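Long-range contacts in transmembrane oligosaccharyl transferase, putative (PDB 3VGP), which belongs to the archaeal AglB family of membrane proteins and is represented here by its C-terminal globular domain, a compact mixed alpha/beta unit: residues R16-E21 against G85-V90; P31-M36 against V53-F58; M36-Y41 against D64-F69; T70-D75 against N129-Y134; V89-E94 against K157-V162. The protein carries 1 engineered substitution. All coordinates share one frame; numbering follows the deposited sequence.

Overall arrangement
Contacts 3 and 5 lie deepest, about 5 and 6 Å from the chain's centre to their own centres, and illustrate how chemistry follows position in a globular domain: contact 5 is sheet pairing by backbone bonds, whereas contact 3 has no hydrogen bond across it and relies on selenium, aromatic and methyl packing. Contacts 1 and 4 are only partly buried and lie on opposite sides of that centre, about 22 Å apart between their own centres; both mix polar bonds with apolar touches. Contact 2 is buried but water-bridged at one margin. Strand 88-91 serves contacts 1 and 5, and Met36 is common to contacts 2 and 3.

Contact 1: R16-E21 against G85-V90; sequences RTSLEE and GVRYVV
Ser18 OG reaches the edge of the Tyr88 ring, near its plane, while CG of Arg87 lies over the centre of one face of that ring. The Arg87 guanidinium is approached over a face as well: Tyr88 OH stands 3.1 Å above its plane, offset toward the rim, and Ser18 OG also lies over a face. The two hydroxyls form the one hydrogen bond of the contact, short at 2.6 Å between Ser18 OG and Tyr88 OH. Ser18 presents its oxygen by placing OG opposite the backbone N (chi1 178°). Although Ser18 OG is 3.5 Å from Arg87 NH2, the angle is too poor for a bond; NE of the arginine instead makes a salt bridge with Glu160. Leu19 adds the apolar share, sliding past both side chains so that its CD2 meets Arg87 CD at 4.0 Å and Tyr88 CE2 at 4.1 Å. Ser18 and Leu19 of helix 6-20 are thus laid against the start of strand 88-91. Across this contact the arginine works through its extended aliphatic chain and flat face, its NE being engaged by Glu160, so the polar join between helix and sheet rests on a pair of hydroxyls, probably both neutral.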
# COMPACT_ATOMS: atom_id res chain seq x y z
N ARG A 16 -3.88 7.11 -12.12
CA ARG A 16 -3.92 6.63 -13.50
C ARG A 16 -3.56 7.79 -14.42
O ARG A 16 -2.78 7.63 -15.36
CB ARG A 16 -5.32 6.11 -13.83
N THR A 17 -4.12 8.96 -14.14
CA THR A 17 -3.86 10.15 -14.93
C THR A 17 -2.38 10.52 -14.86
O THR A 17 -1.77 10.89 -15.86
CB THR A 17 -4.72 11.34 -14.43
OG1 THR A 17 -6.10 11.04 -14.64
CG2 THR A 17 -4.36 12.62 -15.17
N SER A 18 -1.80 10.40 -13.67
CA SER A 18 -0.39 10.72 -13.49
C SER A 18 0.50 9.71 -14.22
O SER A 18 1.57 10.06 -14.72
CB SER A 18 -0.04 10.74 -12.00
OG SER A 18 1.34 11.01 -11.81
N LEU A 19 0.04 8.46 -14.27
CA LEU A 19 0.80 7.39 -14.93
C LEU A 19 0.59 7.35 -16.44
O LEU A 19 1.46 6.91 -17.18
CB LEU A 19 0.40 6.04 -14.33
CG LEU A 19 0.66 5.85 -12.83
CD1 LEU A 19 -0.02 4.59 -12.33
CD2 LEU A 19 2.16 5.80 -12.59
N GLU A 20 -0.58 7.81 -16.88
CA GLU A 20 -0.92 7.81 -18.31
C GLU A 20 0.09 8.59 -19.16
O GLU A 20 0.28 8.31 -20.34
CB GLU A 20 -2.30 8.43 -18.51
CG GLU A 20 -2.24 9.93 -18.82
CD GLU A 20 -3.60 10.62 -18.83
OE1 GLU A 20 -4.60 9.99 -19.24
OE2 GLU A 20 -3.66 11.80 -18.42
N GLU A 21 0.74 9.57 -18.53
CA GLU A 21 1.71 10.43 -19.19
C GLU A 21 3.07 9.75 -19.43
O GLU A 21 3.89 10.24 -20.20
CB GLU A 21 1.90 11.69 -18.34
CG GLU A 21 0.59 12.27 -17.84
CD GLU A 21 0.77 13.35 -16.78
OE1 GLU A 21 1.87 13.47 -16.20
OE2 GLU A 21 -0.21 14.09 -16.52
N GLY A 85 9.41 -1.59 -8.68
CA GLY A 85 9.38 -0.35 -9.44
C GLY A 85 8.17 0.52 -9.17
O GLY A 85 7.80 1.37 -9.98
N VAL A 86 7.55 0.31 -8.02
CA VAL A 86 6.37 1.06 -7.60
C VAL A 86 6.66 2.56 -7.49
O VAL A 86 7.70 2.96 -6.98
CB VAL A 86 5.86 0.54 -6.23
CG1 VAL A 86 4.95 1.57 -5.58
CG2 VAL A 86 5.13 -0.77 -6.43
N ARG A 87 5.73 3.37 -7.98
CA ARG A 87 5.86 4.82 -7.91
C ARG A 87 5.01 5.35 -6.77
O ARG A 87 5.39 6.30 -6.09
CB ARG A 87 5.41 5.48 -9.21
CG ARG A 87 5.43 7.00 -9.13
CD ARG A 87 5.05 7.65 -10.45
NE ARG A 87 5.10 9.10 -10.36
CZ ARG A 87 4.76 9.92 -11.35
NH1 ARG A 87 4.83 11.23 -11.17
NH2 ARG A 87 4.35 9.43 -12.52
N TYR A 88 3.85 4.73 -6.57
CA TYR A 88 2.93 5.15 -5.52
C TYR A 88 2.57 4.07 -4.52
O TYR A 88 2.40 2.90 -4.87
CB TYR A 88 1.63 5.67 -6.13
CG TYR A 88 1.78 6.89 -7.01
CD1 TYR A 88 2.27 8.08 -6.50
CD2 TYR A 88 1.42 6.84 -8.36
CE1 TYR A 88 2.40 9.21 -7.30
CE2 TYR A 88 1.55 7.97 -9.18
CZ TYR A 88 2.04 9.15 -8.64
OH TYR A 88 2.17 10.27 -9.43
N VAL A 89 2.46 4.49 -3.27
CA VAL A 89 2.05 3.62 -2.18
C VAL A 89 0.82 4.32 -1.61
O VAL A 89 0.86 5.53 -1.36
CB VAL A 89 3.13 3.51 -1.08
CG1 VAL A 89 2.58 2.72 0.10
CG2 VAL A 89 4.36 2.80 -1.63
N VAL A 90 -0.26 3.59 -1.40
CA VAL A 90 -1.49 4.20 -0.91
C VAL A 90 -1.96 3.60 0.41
O VAL A 90 -1.99 2.38 0.56
CB VAL A 90 -2.62 4.05 -1.95
CG1 VAL A 90 -3.83 4.87 -1.52
CG2 VAL A 90 -2.13 4.49 -3.32

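Contact 2: P31-M36 against V53-F58; sequences PEYSVM and VVANNF. Engineered in segment 53-58: Ala55 (natural residue Cys).
Val53 O turns toward the backbone of Ser34 and Val35 and marks the tight side of this contact. Val35 N donates to Val53 O at 2.8 Å with an N-H...O angle of 152°, while the bond from Ser34 N to the same oxygen is weak. Beside them Val35 CG2 and Val53 CG1 meet at 3.9 Å, the two side chains lying alongside each other and pointing the same way. Tyr33 has its CG wedged between the backbone N and the carbonyl carbon (chi1 59°), which turns a ring face to Ala55, an engineered residue that is Cys in nature. Ala55 CB makes a CH-pi contact over that face, 4.0 Å from the centroid. The other margin is looser and wet: two waters each donate to Glu32 O, one accepting from Asn56 N and the other donating to Val54 O. Strand 35-36, an outer strand next to strand 88-91, has Val35 against Met15 and Leu19 of helix 6-20, while Tyr33 OH is hydrogen-bonded to Asp64 of helix 58-69.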
# COMPACT_ATOMS: atom_id res chain seq x y z
N PRO A 31 8.07 -0.72 -14.87
CA PRO A 31 8.02 -1.39 -13.56
C PRO A 31 7.09 -2.60 -13.55
O PRO A 31 6.17 -2.68 -14.37
CB PRO A 31 7.51 -0.28 -12.63
CG PRO A 31 8.03 0.96 -13.28
CD PRO A 31 7.75 0.71 -14.74
N GLU A 32 7.31 -3.53 -12.63
CA GLU A 32 6.44 -4.70 -12.53
C GLU A 32 5.03 -4.17 -12.37
O GLU A 32 4.08 -4.68 -12.97
CB GLU A 32 6.84 -5.58 -11.35
CG GLU A 32 8.20 -6.23 -11.50
CD GLU A 32 8.40 -7.39 -10.55
OE1 GLU A 32 7.57 -8.32 -10.58
OE2 GLU A 32 9.38 -7.38 -9.78
N TYR A 33 4.89 -3.15 -11.53
CA TYR A 33 3.62 -2.46 -11.34
C TYR A 33 3.88 -1.12 -10.68
O TYR A 33 4.89 -0.93 -10.01
CB TYR A 33 2.58 -3.30 -10.57
CG TYR A 33 2.93 -3.77 -9.18
CD1 TYR A 33 3.61 -4.97 -8.98
CD2 TYR A 33 2.51 -3.05 -8.06
CE1 TYR A 33 3.87 -5.45 -7.69
CE2 TYR A 33 2.76 -3.52 -6.77
CZ TYR A 33 3.43 -4.72 -6.60
OH TYR A 33 3.67 -5.18 -5.32
N SER A 34 2.96 -0.18 -10.88
CA SER A 34 3.12 1.18 -10.39
C SER A 34 2.53 1.55 -9.04
O SER A 34 3.05 2.44 -8.37
CB SER A 34 2.56 2.16 -11.42
OG SER A 34 3.23 2.02 -12.66
N VAL A 35 1.45 0.89 -8.66
CA VAL A 35 0.79 1.22 -7.41
C VAL A 35 0.76 0.08 -6.41
O VAL A 35 0.37 -1.04 -6.74
CB VAL A 35 -0.67 1.66 -7.68
CG1 VAL A 35 -1.36 2.03 -6.37
CG2 VAL A 35 -0.68 2.83 -8.66
N MSE A 36 1.19 0.37 -5.19
CA MSE A 36 1.16 -0.63 -4.13
C MSE A 36 0.08 -0.25 -3.13
O MSE A 36 0.15 0.81 -2.50
CB MSE A 36 2.49 -0.71 -3.40
CG MSE A 36 2.40 -1.64 -2.21
SE MSE A 36 4.06 -1.78 -1.33
CE MSE A 36 4.91 -3.00 -2.53
N VAL A 53 -0.72 -1.27 -13.64
CA VAL A 53 -1.02 -0.31 -12.58
C VAL A 53 -0.92 -1.09 -11.27
O VAL A 53 -0.29 -0.63 -10.31
CB VAL A 53 -2.44 0.27 -12.74
CG1 VAL A 53 -2.78 1.17 -11.56
CG2 VAL A 53 -2.53 1.05 -14.04
N VAL A 54 -1.52 -2.27 -11.24
CA VAL A 54 -1.49 -3.13 -10.06
C VAL A 54 -0.74 -4.42 -10.39
O VAL A 54 -0.42 -4.67 -11.55
CB VAL A 54 -2.92 -3.49 -9.58
CG1 VAL A 54 -3.67 -2.23 -9.23
CG2 VAL A 54 -3.65 -4.27 -10.65
N ALA A 55 -0.48 -5.22 -9.37
CA ALA A 55 0.24 -6.48 -9.56
C ALA A 55 -0.52 -7.44 -10.48
O ALA A 55 -1.74 -7.61 -10.35
CB ALA A 55 0.49 -7.15 -8.22
N ASN A 56 0.20 -8.07 -11.40
CA ASN A 56 -0.39 -9.03 -12.34
C ASN A 56 -1.00 -10.23 -11.62
O ASN A 56 -1.98 -10.80 -12.09
CB ASN A 56 0.67 -9.54 -13.32
CG ASN A 56 0.98 -8.55 -14.42
OD1 ASN A 56 1.98 -8.69 -15.12
ND2 ASN A 56 0.13 -7.55 -14.58
N ASN A 57 -0.40 -10.60 -10.50
CA ASN A 57 -0.86 -11.74 -9.71
C ASN A 57 -1.37 -11.20 -8.37
O ASN A 57 -0.63 -10.58 -7.62
CB ASN A 57 0.31 -12.71 -9.50
CG ASN A 57 -0.08 -13.95 -8.70
OD1 ASN A 57 -0.04 -13.95 -7.47
ND2 ASN A 57 -0.48 -15.01 -9.41
N PHE A 58 -2.65 -11.44 -8.09
CA PHE A 58 -3.26 -10.95 -6.87
C PHE A 58 -2.54 -11.31 -5.58
O PHE A 58 -2.24 -10.44 -4.77
CB PHE A 58 -4.71 -11.41 -6.75
CG PHE A 58 -5.40 -10.90 -5.52
CD1 PHE A 58 -5.76 -9.56 -5.43
CD2 PHE A 58 -5.62 -11.73 -4.43
CE1 PHE A 58 -6.34 -9.06 -4.26
CE2 PHE A 58 -6.20 -11.24 -3.26
CZ PHE A 58 -6.56 -9.90 -3.18
O HOH W 1 2.98 -7.18 -11.92
O HOH W 2 1.62 -5.62 -13.49

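Contact 3: M36-Y41 against D64-F69; sequences MSWWDY and DAAKFF
Ser37 and Ala65 mark the closest backbone approach, their CA atoms 6.2 Å apart, where the chain leaving strand 35-36 passes helix 58-69 with no hydrogen bond between 36-41 and 64-69. Selenomethionine Met36 carries the largest share: its SE sits over one face of the Phe68 ring, 3.7 Å from the centroid and 27° off the normal, a Met-aromatic contact with selenium in place of sulfur. The chain runs straight to SE and then bends (chi3 -79°), which brings CE to 4.1 Å from Asp64 CB. Ala65 CB fills the next place, touching Ser37 O at 3.7 Å and the edge of the Trp38 indole at CE3, 4.0 Å away; Trp38 CZ3 meets Ala66 CB at the same distance. Phe69 turns a ring edge toward Trp38 N. Trp38 opens the Trp-Trp-Asp-Tyr-Gly sequence that is the signature of the AglB and Stt3 proteins. Ile108 and Ile111 of helix 105-111 pack on both Trp38 and Ala66, while Phe68 and Phe69 rest on Val89 of strand 88-91.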
# COMPACT_ATOMS: atom_id res chain seq x y z
N MSE A 36 1.19 0.37 -5.19
CA MSE A 36 1.16 -0.63 -4.13
C MSE A 36 0.08 -0.25 -3.13
O MSE A 36 0.15 0.81 -2.50
CB MSE A 36 2.49 -0.71 -3.40
CG MSE A 36 2.40 -1.64 -2.21
SE MSE A 36 4.06 -1.78 -1.33
CE MSE A 36 4.91 -3.00 -2.53
N SER A 37 -0.92 -1.11 -2.99
CA SER A 37 -2.01 -0.85 -2.07
C SER A 37 -2.56 -2.18 -1.58
O SER A 37 -2.19 -3.24 -2.10
CB SER A 37 -3.11 -0.06 -2.79
OG SER A 37 -4.10 0.41 -1.89
N TRP A 38 -3.44 -2.13 -0.58
CA TRP A 38 -4.05 -3.33 -0.04
C TRP A 38 -5.37 -3.52 -0.76
O TRP A 38 -6.34 -2.80 -0.51
CB TRP A 38 -4.30 -3.19 1.46
CG TRP A 38 -4.77 -4.46 2.10
CD1 TRP A 38 -5.98 -4.68 2.70
CD2 TRP A 38 -4.04 -5.69 2.19
NE1 TRP A 38 -6.05 -5.97 3.16
CE2 TRP A 38 -4.87 -6.61 2.86
CE3 TRP A 38 -2.77 -6.10 1.77
CZ2 TRP A 38 -4.48 -7.93 3.12
CZ3 TRP A 38 -2.37 -7.41 2.03
CH2 TRP A 38 -3.22 -8.30 2.70
N TRP A 39 -5.39 -4.50 -1.66
CA TRP A 39 -6.57 -4.76 -2.46
C TRP A 39 -7.48 -5.88 -2.01
O TRP A 39 -7.04 -6.85 -1.38
CB TRP A 39 -6.17 -5.09 -3.90
CG TRP A 39 -5.63 -3.95 -4.69
CD1 TRP A 39 -4.32 -3.57 -4.80
CD2 TRP A 39 -6.38 -3.05 -5.50
NE1 TRP A 39 -4.22 -2.49 -5.63
CE2 TRP A 39 -5.47 -2.15 -6.08
CE3 TRP A 39 -7.75 -2.92 -5.80
CZ2 TRP A 39 -5.87 -1.12 -6.94
CZ3 TRP A 39 -8.14 -1.90 -6.66
CH2 TRP A 39 -7.21 -1.02 -7.22
N ASP A 40 -8.75 -5.73 -2.36
CA ASP A 40 -9.76 -6.74 -2.13
C ASP A 40 -9.83 -7.31 -3.54
O ASP A 40 -9.86 -6.55 -4.51
CB ASP A 40 -11.10 -6.12 -1.75
CG ASP A 40 -12.26 -7.09 -1.91
OD1 ASP A 40 -12.64 -7.37 -3.07
OD2 ASP A 40 -12.78 -7.58 -0.89
N TYR A 41 -9.82 -8.63 -3.67
CA TYR A 41 -9.85 -9.26 -4.98
C TYR A 41 -10.92 -8.69 -5.92
O TYR A 41 -10.64 -8.40 -7.09
CB TYR A 41 -10.04 -10.77 -4.83
CG TYR A 41 -9.97 -11.51 -6.14
CD1 TYR A 41 -11.11 -11.70 -6.92
CD2 TYR A 41 -8.75 -11.99 -6.62
CE1 TYR A 41 -11.04 -12.36 -8.14
CE2 TYR A 41 -8.67 -12.64 -7.84
CZ TYR A 41 -9.82 -12.82 -8.60
OH TYR A 41 -9.74 -13.48 -9.80
N ASP A 64 3.34 -8.73 -1.22
CA ASP A 64 4.23 -7.57 -1.35
C ASP A 64 3.76 -6.46 -0.42
O ASP A 64 4.54 -5.91 0.36
CB ASP A 64 4.21 -7.00 -2.78
CG ASP A 64 4.96 -7.85 -3.78
OD1 ASP A 64 5.72 -8.75 -3.38
OD2 ASP A 64 4.80 -7.59 -5.00
N ALA A 65 2.48 -6.11 -0.52
CA ALA A 65 1.94 -5.03 0.30
C ALA A 65 2.00 -5.33 1.79
O ALA A 65 2.33 -4.45 2.59
CB ALA A 65 0.50 -4.73 -0.13
N ALA A 66 1.70 -6.56 2.18
CA ALA A 66 1.73 -6.93 3.59
C ALA A 66 3.16 -6.86 4.15
O ALA A 66 3.38 -6.33 5.23
CB ALA A 66 1.15 -8.33 3.78
N LYS A 67 4.13 -7.39 3.41
CA LYS A 67 5.51 -7.35 3.86
C LYS A 67 5.99 -5.91 3.96
O LYS A 67 6.75 -5.55 4.86
CB LYS A 67 6.41 -8.12 2.89
CG LYS A 67 6.20 -9.63 2.88
CD LYS A 67 6.71 -10.28 4.16
CE LYS A 67 6.64 -11.80 4.06
NZ LYS A 67 7.11 -12.48 5.30
N PHE A 68 5.55 -5.09 3.02
CA PHE A 68 5.93 -3.68 2.98
C PHE A 68 5.33 -2.93 4.17
O PHE A 68 6.05 -2.25 4.91
CB PHE A 68 5.45 -3.05 1.67
CG PHE A 68 5.67 -1.57 1.58
CD1 PHE A 68 6.83 -1.06 1.00
CD2 PHE A 68 4.72 -0.68 2.07
CE1 PHE A 68 7.03 0.31 0.92
CE2 PHE A 68 4.92 0.69 1.99
CZ PHE A 68 6.08 1.19 1.41
N PHE A 69 4.02 -3.05 4.35
CA PHE A 69 3.35 -2.35 5.43
C PHE A 69 3.78 -2.78 6.82
O PHE A 69 3.89 -1.93 7.71
CB PHE A 69 1.82 -2.48 5.28
CG PHE A 69 1.25 -1.65 4.15
CD1 PHE A 69 1.67 -0.34 3.95
CD2 PHE A 69 0.27 -2.18 3.31
CE1 PHE A 69 1.12 0.44 2.92
CE2 PHE A 69 -0.28 -1.42 2.28
CZ PHE A 69 0.14 -0.10 2.08

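Contact 4: T70-D75 against N129-Y134; sequences TAKSED and NHTVLY
Ala71 O is gripped by the start of helix 132-138: Val132 N donates to it at 2.8 Å, almost in line with the carbonyl, and Thr131 CA adds a CA-H...O contact to the same oxygen at 3.3 Å. Val132 CG2 lies against Ala71 CB and approaches Ser73 O at 3.7 Å. On the exposed flank Lys72 folds over the backbone at His130, bent at chi2 (-66°), which brings its CD to 3.1 Å from His130 O and 3.7 Å from His130 CB. A water spans the two backbones, donating to His130 O at 2.7 Å and, over a longer 3.3 Å, to Lys72 O. Two helix starts meet here, each with a side-chain N-cap. Thr131 OG1 accepts from Tyr134 N at 3.1 Å, and it is held in turn by a bond with Phe128 O; its methyl CG2 faces Thr70 O. Ser73 caps helix 74-84 through a weak bond from Glu76 N. Further out, Arg135 donates to Lys72 O, and weakly to His130 O and Thr131 O, tying both loops to helix 132-138. His130 ND1 is bonded to Asn126 O of helix 121-129, which probably limits the turn of the imidazole. Thr70 OG1 reaches back to Ala66 O in helix 58-69, and the Glu74 carboxylate receives the backbone N-H groups of Thr145 and His146.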
# COMPACT_ATOMS: atom_id res chain seq x y z
N THR A 70 4.05 -4.07 7.01
CA THR A 70 4.46 -4.56 8.32
C THR A 70 5.95 -4.45 8.62
O THR A 70 6.40 -4.80 9.71
CB THR A 70 4.02 -6.04 8.53
OG1 THR A 70 4.58 -6.86 7.50
CG2 THR A 70 2.51 -6.14 8.47
N ALA A 71 6.73 -3.95 7.66
CA ALA A 71 8.16 -3.79 7.87
C ALA A 71 8.41 -2.84 9.03
O ALA A 71 7.69 -1.85 9.20
CB ALA A 71 8.83 -3.25 6.60
N LYS A 72 9.43 -3.14 9.83
CA LYS A 72 9.77 -2.29 10.97
C LYS A 72 10.82 -1.25 10.59
O LYS A 72 10.95 -0.22 11.25
CB LYS A 72 10.30 -3.16 12.12
CG LYS A 72 9.25 -4.04 12.77
CD LYS A 72 8.19 -3.20 13.48
CE LYS A 72 7.10 -4.07 14.11
NZ LYS A 72 7.64 -5.00 15.14
N SER A 73 11.56 -1.52 9.52
CA SER A 73 12.59 -0.59 9.06
C SER A 73 12.28 -0.12 7.64
O SER A 73 11.85 -0.90 6.79
CB SER A 73 13.97 -1.26 9.08
OG SER A 73 14.13 -2.17 8.01
N GLU A 74 12.51 1.16 7.39
CA GLU A 74 12.25 1.73 6.08
C GLU A 74 13.10 1.04 5.01
O GLU A 74 12.69 0.93 3.86
CB GLU A 74 12.53 3.23 6.08
CG GLU A 74 12.36 3.88 4.72
CD GLU A 74 12.46 5.40 4.76
OE1 GLU A 74 13.20 5.93 5.62
OE2 GLU A 74 11.82 6.05 3.92
N ASP A 75 14.29 0.59 5.40
CA ASP A 75 15.19 -0.09 4.46
C ASP A 75 14.54 -1.33 3.85
O ASP A 75 14.70 -1.59 2.66
CB ASP A 75 16.49 -0.47 5.16
CG ASP A 75 17.63 0.47 4.83
OD1 ASP A 75 17.48 1.69 5.05
OD2 ASP A 75 18.66 -0.01 4.32
N ASN A 129 2.22 0.32 15.73
CA ASN A 129 2.92 1.58 15.95
C ASN A 129 4.41 1.59 15.59
O ASN A 129 5.00 2.67 15.47
CB ASN A 129 2.75 2.04 17.40
CG ASN A 129 1.31 2.39 17.73
OD1 ASN A 129 0.53 2.76 16.85
ND2 ASN A 129 0.95 2.29 19.00
N HIS A 130 5.02 0.43 15.41
CA HIS A 130 6.43 0.39 15.05
C HIS A 130 6.66 0.06 13.57
O HIS A 130 7.80 -0.12 13.15
CB HIS A 130 7.19 -0.64 15.90
CG HIS A 130 7.30 -0.25 17.34
ND1 HIS A 130 6.26 -0.38 18.23
CD2 HIS A 130 8.34 0.26 18.05
CE1 HIS A 130 6.65 0.04 19.43
NE2 HIS A 130 7.91 0.44 19.34
N THR A 131 5.59 0.01 12.79
CA THR A 131 5.70 -0.33 11.37
C THR A 131 5.90 0.88 10.48
O THR A 131 5.70 2.02 10.89
CB THR A 131 4.44 -1.04 10.85
OG1 THR A 131 3.33 -0.13 10.91
CG2 THR A 131 4.13 -2.27 11.69
N VAL A 132 6.30 0.61 9.24
CA VAL A 132 6.48 1.67 8.26
C VAL A 132 5.10 2.25 7.95
O VAL A 132 4.96 3.44 7.68
CB VAL A 132 7.14 1.12 6.98
CG1 VAL A 132 6.95 2.09 5.82
CG2 VAL A 132 8.63 0.90 7.23
N LEU A 133 4.07 1.40 8.00
CA LEU A 133 2.71 1.86 7.74
C LEU A 133 2.34 2.96 8.74
O LEU A 133 1.68 3.94 8.38
CB LEU A 133 1.70 0.70 7.85
CG LEU A 133 0.21 1.05 7.78
CD1 LEU A 133 -0.11 1.93 6.56
CD2 LEU A 133 -0.60 -0.24 7.72
N TYR A 134 2.76 2.79 9.99
CA TYR A 134 2.47 3.81 11.00
C TYR A 134 3.16 5.11 10.58
O TYR A 134 2.55 6.18 10.59
CB TYR A 134 2.99 3.38 12.38
CG TYR A 134 2.85 4.48 13.42
CD1 TYR A 134 1.72 4.55 14.24
CD2 TYR A 134 3.84 5.45 13.56
CE1 TYR A 134 1.57 5.58 15.17
CE2 TYR A 134 3.70 6.49 14.49
CZ TYR A 134 2.57 6.55 15.29
OH TYR A 134 2.43 7.56 16.21
O HOH W 3 10.15 0.25 14.38

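Contact 5: V89-E94 against K157-V162; sequences VVTADE and KIFEVV
Val90 and Ile158 form the apolar centre on one side of this antiparallel strand pair, Val90 CG2 lying 4.3 Å from Ile158 CG1 beneath helix 6-20, whose Met15 and Trp8 also touch Val90. The segments 89-91 and 157-161, at 156° between their directions, belong to strands 88-91 and 156-161, the middle two of a four-stranded mixed sheet. On the other side Val89 stands beside Phe159 and meets Val161, CG2 to CG2, at 4.2 Å; Leu149 of strand 147-153 packs on Phe159. Backbone bonds flank the non-hydrogen-bonded pair Val90 and Ile158. In the first pair Val89 N reaches Phe159 O at 2.9 Å and Phe159 N reaches Val89 O at 2.8 Å. In the second Thr91 N donates to Lys157 O and Lys157 N to Thr91 O. With CG turned opposite its carbonyl carbon (chi1 -64°), Phe159 lays its ring edge along Val89 O and the hydroxyl of Thr91, with CE2 3.4 Å from Thr91 OG1. At the polar margin Thr91 OG1 is hydrogen-bonded to His137 ND1, while the extended Lys157 carries NZ to His137 O and Asn140 OD1. The four backbone bonds are not equivalent: Lys157 N approaches Thr91 O at 2.9 Å from above the carbonyl plane, 40° out of it.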
# COMPACT_ATOMS: atom_id res chain seq x y z
N VAL A 89 2.46 4.49 -3.27
CA VAL A 89 2.05 3.62 -2.18
C VAL A 89 0.82 4.32 -1.61
O VAL A 89 0.86 5.53 -1.36
CB VAL A 89 3.13 3.51 -1.08
CG1 VAL A 89 2.58 2.72 0.10
CG2 VAL A 89 4.36 2.80 -1.63
N VAL A 90 -0.26 3.59 -1.40
CA VAL A 90 -1.49 4.20 -0.91
C VAL A 90 -1.96 3.60 0.41
O VAL A 90 -1.99 2.38 0.56
CB VAL A 90 -2.62 4.05 -1.95
CG1 VAL A 90 -3.83 4.87 -1.52
CG2 VAL A 90 -2.13 4.49 -3.32
N THR A 91 -2.33 4.46 1.34
CA THR A 91 -2.82 4.03 2.65
C THR A 91 -4.21 4.61 2.89
O THR A 91 -4.69 5.43 2.11
CB THR A 91 -1.88 4.47 3.80
OG1 THR A 91 -1.86 5.90 3.90
CG2 THR A 91 -0.45 3.96 3.55
N ALA A 92 -4.86 4.17 3.96
CA ALA A 92 -6.19 4.66 4.32
C ALA A 92 -6.44 4.25 5.77
O ALA A 92 -5.77 3.35 6.28
CB ALA A 92 -7.25 4.05 3.41
N ASP A 93 -7.39 4.89 6.43
CA ASP A 93 -7.65 4.55 7.83
C ASP A 93 -7.96 3.07 8.01
O ASP A 93 -7.53 2.46 8.99
CB ASP A 93 -8.83 5.35 8.40
CG ASP A 93 -8.50 6.81 8.63
OD1 ASP A 93 -7.30 7.16 8.70
OD2 ASP A 93 -9.45 7.62 8.76
N GLU A 94 -8.67 2.49 7.05
CA GLU A 94 -9.07 1.08 7.12
C GLU A 94 -7.95 0.07 7.34
O GLU A 94 -8.19 -0.98 7.93
CB GLU A 94 -9.86 0.68 5.87
CG GLU A 94 -9.06 0.74 4.57
CD GLU A 94 -9.82 0.15 3.39
OE1 GLU A 94 -9.25 0.14 2.27
OE2 GLU A 94 -10.97 -0.31 3.58
N LYS A 157 -4.46 8.24 1.51
CA LYS A 157 -3.24 9.02 1.30
C LYS A 157 -2.35 8.39 0.24
O LYS A 157 -2.11 7.18 0.26
CB LYS A 157 -2.46 9.13 2.62
CG LYS A 157 -3.23 9.79 3.75
CD LYS A 157 -2.38 9.95 4.99
CE LYS A 157 -3.20 10.56 6.13
NZ LYS A 157 -2.40 10.80 7.35
N ILE A 158 -1.87 9.21 -0.69
CA ILE A 158 -1.01 8.74 -1.76
C ILE A 158 0.41 9.23 -1.52
O ILE A 158 0.66 10.43 -1.40
CB ILE A 158 -1.48 9.25 -3.15
CG1 ILE A 158 -2.89 8.72 -3.43
CG2 ILE A 158 -0.53 8.78 -4.24
CD1 ILE A 158 -3.48 9.22 -4.73
N PHE A 159 1.34 8.29 -1.42
CA PHE A 159 2.75 8.60 -1.19
C PHE A 159 3.54 8.26 -2.44
O PHE A 159 3.30 7.25 -3.08
CB PHE A 159 3.29 7.76 -0.02
CG PHE A 159 2.63 8.06 1.30
CD1 PHE A 159 3.17 9.02 2.15
CD2 PHE A 159 1.48 7.39 1.68
CE1 PHE A 159 2.57 9.30 3.37
CE2 PHE A 159 0.86 7.66 2.90
CZ PHE A 159 1.41 8.62 3.74
N GLU A 160 4.49 9.12 -2.79
CA GLU A 160 5.32 8.85 -3.95
C GLU A 160 6.66 8.34 -3.44
O GLU A 160 7.20 8.84 -2.45
CB GLU A 160 5.52 10.13 -4.78
CG GLU A 160 6.35 9.92 -6.04
CD GLU A 160 6.27 11.09 -7.00
OE1 GLU A 160 6.35 12.25 -6.53
OE2 GLU A 160 6.12 10.87 -8.22
N VAL A 161 7.19 7.32 -4.11
CA VAL A 161 8.48 6.77 -3.74
C VAL A 161 9.55 7.71 -4.27
O VAL A 161 9.60 8.00 -5.47
CB VAL A 161 8.66 5.37 -4.36
CG1 VAL A 161 10.02 4.81 -3.98
CG2 VAL A 161 7.56 4.46 -3.88
N VAL A 162 10.41 8.19 -3.38
CA VAL A 162 11.48 9.11 -3.76
C VAL A 162 12.61 8.35 -4.43
O VAL A 162 13.26 7.52 -3.80
CB VAL A 162 12.02 9.86 -2.53
CG1 VAL A 162 13.10 10.84 -2.95
CG2 VAL A 162 10.90 10.58 -1.82